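Local atomic coordinates of lysosome-associated membrane glycoprotein 3 (PDB entry 4AKM), a protein that takes part in the unfolded protein response and in fusion of lysosomes with autophagosomes, as a glycoprotein of the lysosomal membrane. Residues M21-I26 and V132-V137; S83-Y88 and Q122-S127. One frame throughout, in Å; residues are numbered along the deposited sequence.

How the interactions relate
From the N terminus, 21-26 comes early, in the first sheet; after strand 38-41 of that sheet the chain builds the second, to which 83-88 belongs, and returns through 122-127 to 132-137. Interaction 1 closes the long loop, pairing 132-137 with 21-26 inside one antiparallel sheet. Interaction 2 lies wholly within that loop and joins 83-88 to 122-127 across the core, from one sheet to the other. The two are linked through the hairpin of strands 122-125 and 130-135, whose backbones probably hydrogen bond from Thr134 to Gln122 and from Val132 to Leu124. Together they tie early and late parts of this luminal, membrane-proximal domain into a beta prism.

Interaction 1: M21-I26 and V132-V137; sequences MGIQLI and VKTTDV
A mid-sheet antiparallel ladder of the LAMP beta-prism domain joins Gly22 and Gln24 to Thr135 and Lys133. The hydrogen-bonded pair Gly22-Thr135 has Gly22 N 2.8 Å from Thr135 O, nearly straight at 171°, and Thr135 N gives the return bond to Gly22 O. Gln24 and Lys133 form the next such pair, Gln24 N lying in the plane of the Lys133 carbonyl at 2.9 Å from its O. On the face of Gln24, the aliphatic stem of Lys133 sets CD 3.7 Å from Ile26 CD1. Gly22 has no side chain, and Thr135 CG2 packs against its CA at 3.6 Å.

The non-hydrogen-bonded pairs Ile23-Thr134 and Leu25-Val132 turn their side chains to the other face. There branched and apolar residues mesh: Val132 CG2, placed anti to its own backbone N, reaches Ile23 CG2 at 3.7 Å, while Leu25 CD2 comes up against Val132 CB at 3.7 Å. Met21, bent at chi2 and chi3, curls its CE to 3.7 Å from Thr134 CG2 and runs alongside Val137, a flexible thioether that can bend to touch residues before and after the corner at Asp136.

Strand 14-27 also pairs with strand 38-41, Gln24 NE2 hydrogen bonds to Asn41 OD1, and strand 122-125 flanks Val132. Phe108 of strand 97-110 packs on Thr134 and Val137 from the second sheet.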
loop_
_atom_site.group_PDB
_atom_site.type_symbol
_atom_site.label_atom_id
_atom_site.label_comp_id
_atom_site.label_asym_id
_atom_site.label_seq_id
_atom_site.Cartn_x
_atom_site.Cartn_y
_atom_site.Cartn_z
ATOM N N MET A 21 -2.134 -7.796 2.325
ATOM C CA MET A 21 -1.858 -6.895 3.440
ATOM C C MET A 21 -3.153 -6.370 4.024
ATOM O O MET A 21 -4.216 -6.469 3.413
ATOM C CB MET A 21 -0.987 -5.708 3.010
ATOM C CG MET A 21 -1.618 -4.795 1.960
ATOM S SD MET A 21 -0.428 -4.000 0.849
ATOM C CE MET A 21 0.631 -3.149 2.002
ATOM N N GLY A 22 -3.044 -5.819 5.222
ATOM C CA GLY A 22 -4.115 -5.091 5.855
ATOM C C GLY A 22 -3.659 -3.656 5.884
ATOM O O GLY A 22 -2.475 -3.379 6.070
ATOM N N ILE A 23 -4.592 -2.738 5.674
ATOM C CA ILE A 23 -4.255 -1.324 5.616
ATOM C C ILE A 23 -5.222 -0.500 6.461
ATOM O O ILE A 23 -6.430 -0.739 6.478
ATOM C CB ILE A 23 -4.183 -0.816 4.156
ATOM C CG1 ILE A 23 -3.066 -1.545 3.410
ATOM C CG2 ILE A 23 -3.935 0.679 4.110
ATOM C CD1 ILE A 23 -3.223 -1.527 1.915
ATOM N N GLN A 24 -4.653 0.449 7.190
ATOM C CA GLN A 24 -5.393 1.300 8.096
ATOM C C GLN A 24 -5.000 2.738 7.778
ATOM O O GLN A 24 -3.849 3.017 7.442
ATOM C CB GLN A 24 -5.037 0.940 9.548
ATOM C CG GLN A 24 -5.919 1.593 10.609
ATOM C CD GLN A 24 -5.599 1.127 12.028
ATOM O OE1 GLN A 24 -4.612 1.554 12.631
ATOM N NE2 GLN A 24 -6.442 0.251 12.568
ATOM N N LEU A 25 -5.958 3.652 7.856
ATOM C CA LEU A 25 -5.660 5.065 7.686
ATOM C C LEU A 25 -5.948 5.789 8.990
ATOM O O LEU A 25 -7.019 5.634 9.560
ATOM C CB LEU A 25 -6.474 5.666 6.535
ATOM C CG LEU A 25 -6.064 5.220 5.127
ATOM C CD1 LEU A 25 -6.996 5.789 4.059
ATOM C CD2 LEU A 25 -4.619 5.604 4.838
ATOM N N ILE A 26 -4.983 6.564 9.466
ATOM C CA ILE A 26 -5.141 7.312 10.702
ATOM C C ILE A 26 -5.155 8.806 10.401
ATOM O O ILE A 26 -4.167 9.340 9.891
ATOM C CB ILE A 26 -3.990 7.019 11.709
ATOM C CG1 ILE A 26 -4.070 5.588 12.254
ATOM C CG2 ILE A 26 -4.014 8.020 12.859
ATOM C CD1 ILE A 26 -3.355 4.555 11.417
ATOM N N VAL A 132 -0.684 6.305 7.055
ATOM C CA VAL A 132 -1.106 4.975 6.647
ATOM C C VAL A 132 -0.314 3.920 7.425
ATOM O O VAL A 132 0.875 4.098 7.688
ATOM C CB VAL A 132 -0.999 4.777 5.107
ATOM C CG1 VAL A 132 0.426 4.964 4.626
ATOM C CG2 VAL A 132 -1.536 3.417 4.695
ATOM N N LYS A 133 -0.993 2.848 7.827
ATOM C CA LYS A 133 -0.347 1.717 8.482
ATOM C C LYS A 133 -0.650 0.401 7.770
ATOM O O LYS A 133 -1.797 0.119 7.429
ATOM C CB LYS A 133 -0.740 1.633 9.961
ATOM C CG LYS A 133 0.321 2.203 10.898
ATOM C CD LYS A 133 -0.269 2.718 12.202
ATOM C CE LYS A 133 0.659 3.749 12.852
ATOM N NZ LYS A 133 0.041 4.446 14.024
ATOM N N THR A 134 0.390 -0.393 7.533
ATOM C CA THR A 134 0.220 -1.703 6.916
ATOM C C THR A 134 0.491 -2.807 7.917
ATOM O O THR A 134 1.204 -2.612 8.899
ATOM C CB THR A 134 1.153 -1.907 5.708
ATOM O OG1 THR A 134 2.497 -2.125 6.161
ATOM C CG2 THR A 134 1.108 -0.700 4.793
ATOM N N THR A 135 -0.064 -3.980 7.648
ATOM C CA THR A 135 0.079 -5.108 8.552
ATOM C C THR A 135 -0.071 -6.387 7.743
ATOM O O THR A 135 -0.668 -6.361 6.681
ATOM C CB THR A 135 -0.999 -5.053 9.653
ATOM O OG1 THR A 135 -0.820 -6.145 10.556
ATOM C CG2 THR A 135 -2.373 -5.157 9.055
ATOM N N ASP A 136 0.483 -7.498 8.221
ATOM C CA ASP A 136 0.310 -8.791 7.541
ATOM C C ASP A 136 0.712 -8.758 6.068
ATOM O O ASP A 136 0.115 -9.427 5.228
ATOM C CB ASP A 136 -1.129 -9.281 7.685
ATOM C CG ASP A 136 -1.432 -9.760 9.082
ATOM O OD1 ASP A 136 -0.696 -10.642 9.567
ATOM O OD2 ASP A 136 -2.384 -9.245 9.703
ATOM N N VAL A 137 1.730 -7.961 5.774
ATOM C CA VAL A 137 2.161 -7.728 4.410
ATOM C C VAL A 137 2.932 -8.901 3.823
ATOM O O VAL A 137 3.914 -9.364 4.398
ATOM C CB VAL A 137 3.066 -6.475 4.331
ATOM C CG1 VAL A 137 3.592 -6.280 2.920
ATOM C CG2 VAL A 137 2.322 -5.241 4.811
#

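Interaction 2: S83-Y88 and Q122-S127; sequences SEVGAY and QSLQLS
Leu126, although it lies in the turn just past strand 122-125, divides its two methyls between Val85 and Ala87, and no hydrogen bond joins the segments. Even the nearest CA atoms, those of Gly86 and Leu126, are 7.0 Å apart, too far for paired strands yet closer than the roughly 10 Å usual between packed sheets. Leu126 CD1 meets Ala87 CB at 3.5 Å; CD2 approaches Val85 CG1 at 4.0 Å and Val85 O at 3.9 Å. The leucine thus straddles the backbone of Gly86, its side chain crossing that of Val85 at about a right angle. With chi1 at -58° its CG stands beside its own backbone N, and the forked end extends down to the opposing strand.

Leu124, two residues earlier, adds a second branched chain on the same side: its CD2 touches Val85 CG2 at 3.8 Å. Val85 therefore spends one methyl on each leucine, as a beta-branched residue with methyls spread apart can do. Ala87 is small, so the longer leucine chain can come down onto it, and alternation along 83-88 turns Glu84 and Tyr88 away from this core.

Strand 80-90 is flanked by strands 67-75 and 97-110, and Gly86 pairs through its backbone with Asn70, the N-glycosylated residue. Leu130 of strand 130-135 touches Ala87 from the facing sheet, and Val132 of the same strand packs against Leu126.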
loop_
_atom_site.group_PDB
_atom_site.type_symbol
_atom_site.label_atom_id
_atom_site.label_comp_id
_atom_site.label_asym_id
_atom_site.label_seq_id
_atom_site.Cartn_x
_atom_site.Cartn_y
_atom_site.Cartn_z
ATOM N N SER A 83 7.950 3.099 -4.152
ATOM C CA SER A 83 8.567 4.404 -4.345
ATOM C C SER A 83 7.614 5.563 -4.061
ATOM O O SER A 83 8.049 6.706 -3.912
ATOM C CB SER A 83 9.137 4.532 -5.758
ATOM O OG SER A 83 8.101 4.535 -6.721
ATOM N N GLU A 84 6.315 5.284 -3.989
ATOM C CA GLU A 84 5.377 6.365 -3.668
ATOM C C GLU A 84 4.122 5.879 -2.949
ATOM O O GLU A 84 3.619 4.796 -3.235
ATOM C CB GLU A 84 4.999 7.147 -4.935
ATOM C CG GLU A 84 3.984 8.262 -4.707
ATOM C CD GLU A 84 3.928 9.249 -5.857
ATOM O OE1 GLU A 84 4.981 9.842 -6.171
ATOM O OE2 GLU A 84 2.835 9.435 -6.442
ATOM N N VAL A 85 3.620 6.663 -1.997
ATOM C CA VAL A 85 2.337 6.304 -1.387
ATOM C C VAL A 85 1.375 7.476 -1.312
ATOM O O VAL A 85 1.695 8.517 -0.760
ATOM C CB VAL A 85 2.474 5.705 0.024
ATOM C CG1 VAL A 85 1.124 5.168 0.483
ATOM C CG2 VAL A 85 3.518 4.603 0.046
ATOM N N GLY A 86 0.185 7.291 -1.864
ATOM C CA GLY A 86 -0.815 8.328 -1.817
ATOM C C GLY A 86 -2.074 7.796 -1.184
ATOM O O GLY A 86 -2.371 6.617 -1.285
ATOM N N ALA A 87 -2.810 8.667 -0.509
ATOM C CA ALA A 87 -4.106 8.281 0.013
ATOM C C ALA A 87 -5.091 9.436 0.009
ATOM O O ALA A 87 -4.712 10.620 0.025
ATOM C CB ALA A 87 -3.986 7.687 1.398
ATOM N N TYR A 88 -6.360 9.055 -0.011
ATOM C CA TYR A 88 -7.458 9.993 -0.071
ATOM C C TYR A 88 -8.575 9.371 0.748
ATOM O O TYR A 88 -8.917 8.203 0.548
ATOM C CB TYR A 88 -7.872 10.134 -1.529
ATOM C CG TYR A 88 -8.950 11.138 -1.866
ATOM C CD1 TYR A 88 -10.294 10.835 -1.680
ATOM C CD2 TYR A 88 -8.626 12.366 -2.428
ATOM C CE1 TYR A 88 -11.285 11.737 -2.013
ATOM C CE2 TYR A 88 -9.614 13.279 -2.768
ATOM C CZ TYR A 88 -10.942 12.957 -2.558
ATOM O OH TYR A 88 -11.930 13.856 -2.892
ATOM N N GLN A 122 3.721 -1.656 9.895
ATOM C CA GLN A 122 4.532 -0.614 9.275
ATOM C C GLN A 122 3.726 0.666 9.133
ATOM O O GLN A 122 2.508 0.632 8.987
ATOM C CB GLN A 122 5.078 -1.066 7.917
ATOM C CG GLN A 122 6.064 -2.224 7.996
ATOM C CD GLN A 122 7.259 -1.928 8.891
ATOM O OE1 GLN A 122 7.233 -2.198 10.095
ATOM N NE2 GLN A 122 8.317 -1.376 8.302
ATOM N N SER A 123 4.416 1.797 9.163
ATOM C CA SER A 123 3.753 3.086 9.250
ATOM C C SER A 123 4.422 4.147 8.396
ATOM O O SER A 123 5.642 4.145 8.217
ATOM C CB SER A 123 3.729 3.556 10.702
ATOM O OG SER A 123 3.599 4.962 10.773
ATOM N N LEU A 124 3.614 5.068 7.887
ATOM C CA LEU A 124 4.124 6.163 7.079
ATOM C C LEU A 124 3.241 7.400 7.221
ATOM O O LEU A 124 2.025 7.324 7.033
ATOM C CB LEU A 124 4.181 5.735 5.620
ATOM C CG LEU A 124 4.964 6.680 4.718
ATOM C CD1 LEU A 124 6.419 6.684 5.150
ATOM C CD2 LEU A 124 4.813 6.272 3.261
ATOM N N GLN A 125 3.843 8.535 7.567
ATOM C CA GLN A 125 3.101 9.794 7.560
ATOM C C GLN A 125 3.004 10.302 6.129
ATOM O O GLN A 125 4.021 10.574 5.493
ATOM C CB GLN A 125 3.755 10.844 8.463
ATOM C CG GLN A 125 3.395 10.725 9.935
ATOM C CD GLN A 125 2.187 11.560 10.333
ATOM O OE1 GLN A 125 1.349 11.906 9.503
ATOM N NE2 GLN A 125 2.099 11.891 11.617
ATOM N N LEU A 126 1.779 10.416 5.624
ATOM C CA LEU A 126 1.556 10.859 4.248
ATOM C C LEU A 126 1.466 12.379 4.168
ATOM O O LEU A 126 2.142 13.010 3.356
ATOM C CB LEU A 126 0.300 10.206 3.669
ATOM C CG LEU A 126 0.322 8.676 3.680
ATOM C CD1 LEU A 126 -0.884 8.121 2.960
ATOM C CD2 LEU A 126 1.614 8.133 3.077
ATOM N N SER A 127 0.621 12.954 5.018
ATOM C CA SER A 127 0.572 14.392 5.220
ATOM C C SER A 127 0.848 14.642 6.692
ATOM O O SER A 127 1.352 13.768 7.392
ATOM C CB SER A 127 -0.797 14.950 4.848
ATOM O OG SER A 127 -1.781 14.527 5.774
#